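Local structure of trans-isoprenyl diphosphate synthase (Caulobacter crescentus, 3OYR) at residues N39-D44 with F87-A92; A199-A204 with K213-R218. The protein probably joins isopentenyl diphosphate units onto farnesyl diphosphate to make all-trans-octaprenyl diphosphate, the precursor of the side chain of isoprenoid quinones. All blocks are in the same frame, centred on the assembly; numbering follows the deposited sequence. Where two conformers were deposited one is given.

Contact 1: N39-D44 with F87-A92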
loop_
_atom_site.group_PDB
_atom_site.type_symbol
_atom_site.label_atom_id
_atom_site.label_comp_id
_atom_site.label_asym_id
_atom_site.label_seq_id
_atom_site.Cartn_x
_atom_site.Cartn_y
_atom_site.Cartn_z
ATOM N N ASN B 39 -14.557 -5.474 -14.277
ATOM C CA ASN B 39 -13.388 -5.926 -15.058
ATOM C C ASN B 39 -12.893 -4.882 -16.056
ATOM O O ASN B 39 -11.700 -4.770 -16.303
ATOM C CB ASN B 39 -13.710 -7.248 -15.775
ATOM C CG ASN B 39 -13.984 -8.396 -14.789
ATOM O OD1 ASN B 39 -13.512 -8.382 -13.650
ATOM N ND2 ASN B 39 -14.771 -9.376 -15.219
ATOM N N ARG B 40 -13.816 -4.112 -16.631
ATOM C CA ARG B 40 -13.437 -2.992 -17.472
ATOM C C ARG B 40 -12.638 -1.948 -16.673
ATOM O O ARG B 40 -11.673 -1.389 -17.181
ATOM C CB ARG B 40 -14.684 -2.332 -18.061
ATOM C CG ARG B 40 -14.354 -1.260 -19.092
ATOM C CD ARG B 40 -15.609 -0.519 -19.558
ATOM N NE ARG B 40 -16.572 -1.449 -20.179
ATOM C CZ ARG B 40 -17.755 -1.769 -19.649
ATOM N NH1 ARG B 40 -18.558 -2.607 -20.283
ATOM N NH2 ARG B 40 -18.133 -1.257 -18.479
ATOM N N LEU B 41 -13.064 -1.666 -15.438
ATOM C CA LEU B 41 -12.363 -0.702 -14.569
ATOM C C LEU B 41 -10.982 -1.240 -14.200
ATOM O O LEU B 41 -9.978 -0.512 -14.224
ATOM C CB LEU B 41 -13.195 -0.421 -13.315
ATOM C CG LEU B 41 -14.385 0.486 -13.663
ATOM C CD1 LEU B 41 -15.485 0.441 -12.588
ATOM C CD2 LEU B 41 -13.855 1.912 -13.895
ATOM N N ILE B 42 -10.936 -2.525 -13.897
ATOM C CA ILE B 42 -9.669 -3.168 -13.524
ATOM C C ILE B 42 -8.637 -3.019 -14.637
ATOM O O ILE B 42 -7.566 -2.439 -14.405
ATOM C CB ILE B 42 -9.880 -4.633 -13.059
ATOM C CG1 ILE B 42 -10.644 -4.647 -11.723
ATOM C CG2 ILE B 42 -8.552 -5.323 -12.871
ATOM C CD1 ILE B 42 -11.166 -6.034 -11.281
ATOM N N THR B 43 -8.973 -3.481 -15.848
ATOM C CA THR B 43 -8.074 -3.377 -16.985
ATOM C C THR B 43 -7.669 -1.931 -17.264
ATOM O O THR B 43 -6.522 -1.649 -17.589
ATOM C CB THR B 43 -8.719 -4.020 -18.221
ATOM O OG1 THR B 43 -9.235 -5.297 -17.844
ATOM C CG2 THR B 43 -7.715 -4.174 -19.367
ATOM N N ASP B 44 -8.617 -1.017 -17.116
ATOM C CA ASP B 44 -8.366 0.400 -17.334
ATOM C C ASP B 44 -7.380 1.027 -16.343
ATOM O O ASP B 44 -6.515 1.824 -16.735
ATOM C CB ASP B 44 -9.700 1.185 -17.288
ATOM C CG ASP B 44 -9.525 2.675 -17.608
ATOM O OD1 ASP B 44 -9.941 3.518 -16.789
ATOM O OD2 ASP B 44 -9.010 3.003 -18.689
ATOM N N PHE B 87 -21.260 1.430 -7.304
ATOM C CA PHE B 87 -20.616 0.408 -6.494
ATOM C C PHE B 87 -19.544 -0.366 -7.263
ATOM O O PHE B 87 -18.664 -0.953 -6.639
ATOM C CB PHE B 87 -21.661 -0.560 -5.896
ATOM C CG PHE B 87 -22.434 -1.351 -6.932
ATOM C CD1 PHE B 87 -23.666 -0.893 -7.392
ATOM C CD2 PHE B 87 -21.942 -2.556 -7.438
ATOM C CE1 PHE B 87 -24.397 -1.606 -8.338
ATOM C CE2 PHE B 87 -22.666 -3.283 -8.400
ATOM C CZ PHE B 87 -23.898 -2.802 -8.853
ATOM N N GLN B 88 -19.614 -0.365 -8.600
ATOM C CA GLN B 88 -18.641 -1.102 -9.429
ATOM C C GLN B 88 -17.219 -0.590 -9.266
ATOM O O GLN B 88 -16.262 -1.376 -9.356
ATOM C CB GLN B 88 -19.026 -1.084 -10.922
ATOM C CG GLN B 88 -20.213 -2.008 -11.302
ATOM C CD GLN B 88 -20.713 -1.774 -12.735
ATOM O OE1 GLN B 88 -19.981 -1.249 -13.564
ATOM N NE2 GLN B 88 -21.977 -2.145 -13.014
ATOM N N LYS B 89 -17.068 0.722 -9.073
ATOM C CA LYS B 89 -15.762 1.314 -8.782
ATOM C C LYS B 89 -15.198 0.854 -7.441
ATOM O O LYS B 89 -13.993 0.579 -7.344
ATOM C CB LYS B 89 -15.799 2.834 -8.864
ATOM C CG LYS B 89 -16.307 3.352 -10.206
ATOM C CD LYS B 89 -16.160 4.859 -10.310
ATOM C CE LYS B 89 -16.462 5.341 -11.739
ATOM N NZ LYS B 89 -16.020 6.769 -11.911
ATOM N N LEU B 90 -16.072 0.757 -6.434
ATOM C CA LEU B 90 -15.717 0.200 -5.114
ATOM C C LEU B 90 -15.309 -1.249 -5.249
ATOM O O LEU B 90 -14.262 -1.645 -4.725
ATOM C CB LEU B 90 -16.865 0.340 -4.107
ATOM C CG LEU B 90 -17.377 1.762 -3.856
ATOM C CD1 LEU B 90 -18.593 1.749 -2.940
ATOM C CD2 LEU B 90 -16.309 2.692 -3.288
ATOM N N ALA B 91 -16.090 -2.024 -6.005
ATOM C CA ALA B 91 -15.746 -3.434 -6.270
ATOM C C ALA B 91 -14.379 -3.569 -6.909
ATOM O O ALA B 91 -13.566 -4.407 -6.486
ATOM C CB ALA B 91 -16.820 -4.114 -7.136
ATOM N N ALA B 92 -14.123 -2.731 -7.918
ATOM C CA ALA B 92 -12.808 -2.668 -8.547
ATOM C C ALA B 92 -11.683 -2.283 -7.550
ATOM O O ALA B 92 -10.590 -2.899 -7.533
ATOM C CB ALA B 92 -12.860 -1.686 -9.750
#
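L41 lays its side chain against one flank of helix 87-109 and covers the surface made by Q88, K89 and A92. Two parts of it do the touching. Its CB meets the methyl of A92, with L41 CB and A92 CB 3.8 Å apart, while the terminal methyl CD1 goes on toward the preceding turn. There L41 CD1 lies 3.9 Å from K89 CG, among the first methylenes of the lysine, and 3.8 Å from the carbonyl oxygen O of Q88. With CG anti to the carbonyl carbon (chi1 -75°) and the branch extended, the leucine can bridge from A92 back to Q88.

I42, the next residue, meets the same methyl from a neighbouring direction: its CG1 methylene sits 4.2 Å from A92 CB. The alanine is where the segments come nearest, the CA atoms of I42 and A92 being 5.9 Å apart. The axes of these two short segments pass at 9.0 Å and cross at -53°. V38 and D34 carry the contact on to earlier turns of helix 25-45, V38 touching Q88 and A91.

Between the two segments the contact is aliphatic, apart from the leucine methyl on a backbone carbonyl oxygen. This face is therefore held by close packing and burial of carbon, while polar bonds work at its edge: Q88 NE2 to D34 ties the same two helices, and the extended K89 ties helix 87-109 to helix 126-147 through a salt bridge with E146.

Contact 2: A199-A204 with K213-R218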
loop_
_atom_site.group_PDB
_atom_site.type_symbol
_atom_site.label_atom_id
_atom_site.label_comp_id
_atom_site.label_asym_id
_atom_site.label_seq_id
_atom_site.Cartn_x
_atom_site.Cartn_y
_atom_site.Cartn_z
ATOM N N ALA B 199 -15.704 -5.209 1.961
ATOM C CA ALA B 199 -16.289 -5.389 0.627
ATOM C C ALA B 199 -17.806 -5.392 0.678
ATOM O O ALA B 199 -18.438 -4.657 -0.084
ATOM C CB ALA B 199 -15.776 -6.653 -0.059
ATOM N N SER B 200 -18.391 -6.179 1.589
ATOM C CA SER B 200 -19.847 -6.195 1.716
ATOM C C SER B 200 -20.371 -4.910 2.278
ATOM O O SER B 200 -21.363 -4.395 1.784
ATOM C CB SER B 200 -20.388 -7.355 2.556
ATOM O OG SER B 200 -19.334 -8.097 3.102
ATOM N N GLU B 201 -19.742 -4.406 3.337
ATOM C CA GLU B 201 -20.243 -3.192 3.955
ATOM C C GLU B 201 -20.133 -2.002 2.988
ATOM O O GLU B 201 -21.070 -1.207 2.891
ATOM C CB GLU B 201 -19.560 -2.901 5.312
ATOM C CG GLU B 201 -20.287 -1.789 6.096
ATOM C CD GLU B 201 -19.515 -1.273 7.292
ATOM O OE1 GLU B 201 -18.354 -1.692 7.506
ATOM O OE2 GLU B 201 -20.080 -0.449 8.032
ATOM N N ALA B 202 -19.026 -1.885 2.249
ATOM C CA ALA B 202 -18.911 -0.795 1.270
ATOM C C ALA B 202 -19.986 -0.917 0.170
ATOM O O ALA B 202 -20.592 0.086 -0.224
ATOM C CB ALA B 202 -17.501 -0.703 0.669
ATOM N N GLY B 203 -20.231 -2.148 -0.290
ATOM C CA GLY B 203 -21.308 -2.424 -1.254
ATOM C C GLY B 203 -22.640 -1.906 -0.743
ATOM O O GLY B 203 -23.344 -1.193 -1.452
ATOM N N ALA B 204 -22.951 -2.239 0.512
ATOM C CA ALA B 204 -24.193 -1.826 1.150
ATOM C C ALA B 204 -24.337 -0.313 1.305
ATOM O O ALA B 204 -25.417 0.230 1.029
ATOM C CB ALA B 204 -24.351 -2.510 2.499
ATOM N N LYS B 213 -29.004 -2.621 7.623
ATOM C CA LYS B 213 -28.632 -3.402 6.453
ATOM C C LYS B 213 -27.119 -3.475 6.235
ATOM O O LYS B 213 -26.581 -4.560 5.951
ATOM C CB LYS B 213 -29.289 -2.836 5.196
ATOM C CG LYS B 213 -30.778 -3.025 5.106
ATOM C CD LYS B 213 -31.258 -2.542 3.748
ATOM C CE LYS B 213 -32.699 -2.952 3.460
ATOM N NZ LYS B 213 -33.154 -2.355 2.163
ATOM N N SER B 214 -26.423 -2.343 6.361
ATOM C CA SER B 214 -24.968 -2.354 6.157
ATOM C C SER B 214 -24.244 -3.130 7.249
ATOM O O SER B 214 -23.277 -3.841 6.973
ATOM C CB SER B 214 -24.396 -0.938 5.963
ATOM O OG SER B 214 -24.805 -0.044 6.993
ATOM N N GLU B 215 -24.764 -3.038 8.472
ATOM C CA GLU B 215 -24.227 -3.783 9.603
ATOM C C GLU B 215 -24.449 -5.276 9.415
ATOM O O GLU B 215 -23.538 -6.066 9.663
ATOM C CB GLU B 215 -24.799 -3.305 10.957
ATOM C CG GLU B 215 -24.186 -1.996 11.532
ATOM C CD GLU B 215 -22.639 -1.977 11.626
ATOM O OE1 GLU B 215 -21.997 -3.000 11.966
ATOM O OE2 GLU B 215 -22.058 -0.903 11.373
ATOM N N ALA B 216 -25.629 -5.646 8.923
ATOM C CA ALA B 216 -25.942 -7.051 8.631
ATOM C C ALA B 216 -25.011 -7.645 7.572
ATOM O O ALA B 216 -24.500 -8.756 7.716
ATOM C CB ALA B 216 -27.384 -7.197 8.200
ATOM N N LEU B 217 -24.780 -6.872 6.520
ATOM C CA LEU B 217 -23.939 -7.294 5.422
ATOM C C LEU B 217 -22.477 -7.353 5.809
ATOM O O LEU B 217 -21.766 -8.292 5.428
ATOM C CB LEU B 217 -24.188 -6.403 4.195
ATOM C CG LEU B 217 -25.344 -6.992 3.388
ATOM C CD1 LEU B 217 -25.990 -5.931 2.479
ATOM C CD2 LEU B 217 -24.873 -8.227 2.583
ATOM N N ARG B 218 -22.039 -6.359 6.580
ATOM C CA ARG B 218 -20.744 -6.396 7.231
ATOM C C ARG B 218 -20.544 -7.673 8.043
ATOM O O ARG B 218 -19.523 -8.356 7.897
ATOM C CB ARG B 218 -20.539 -5.186 8.133
ATOM C CG ARG B 218 -19.191 -5.219 8.780
ATOM C CD ARG B 218 -18.881 -4.068 9.707
ATOM N NE ARG B 218 -17.555 -4.320 10.255
ATOM C CZ ARG B 218 -16.405 -4.161 9.593
ATOM N NH1 ARG B 218 -16.358 -3.693 8.339
ATOM N NH2 ARG B 218 -15.285 -4.460 10.208
HETATM O O HOH W 1 -22.478 0.087 8.399
#
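E201 and R218 cross obliquely, touching first at their roots, where E201 CB lies 3.8 Å from R218 CB, and again where the carboxylate lies against R218 CD. Both have CG anti to the backbone N (chi1 -168° in E201) and run on extended, which carries the carboxylate out to CD and NH1 of the arginine. R218 NH1 then gives E201 OE1 a salt-bridging hydrogen bond of 2.9 Å, bent to 137° at the hydrogen, the oxygen lying 30° out of the guanidinium plane. R218 NH2 has a second carboxylate, E194.

The other oxygen, E201 OE2, accepts from a water 2.5 Å away that also accepts from S214 OG. E215, bent at chi2, brings its OE2 to the same water, which donates to both carboxylates and probably eases their repulsion. Replacing E201 by alanine removes the carboxylate, which would probably leave R218 NH1 without this partner and the water without one of its acceptors.

One turn on from E201, A204 CB rests against S214 CA and, at 3.8 Å, L217 CD1, and S200 CB packs on the carbonyl of L217. These small residues let the nearly antiparallel segments approach to 7.8 Å between axes. Helix 68-79 covers S200 and L217, while helix 150-173 packs on E201 and A202.

Overall arrangement
From the N terminus, helix 25-45 comes first, and contact 1 joins its end to the start of helix 87-109, enclosing helices 52-61 and 68-79 in the intervening chain. Helix 87-109 then runs on to D105 and D109, which bind calcium. Contact 2 comes later and closes a much shorter loop, the turn between helices 181-206 and 211-238; the latter carries D232 of the second calcium site. The two closures follow in series, neither nested nor crossed. Their centres are 18 Å apart, yet they touch where L90 packs on A202, so four helices of this all-helical prenyl synthase fold are linked side by side, away from the diphosphate pockets.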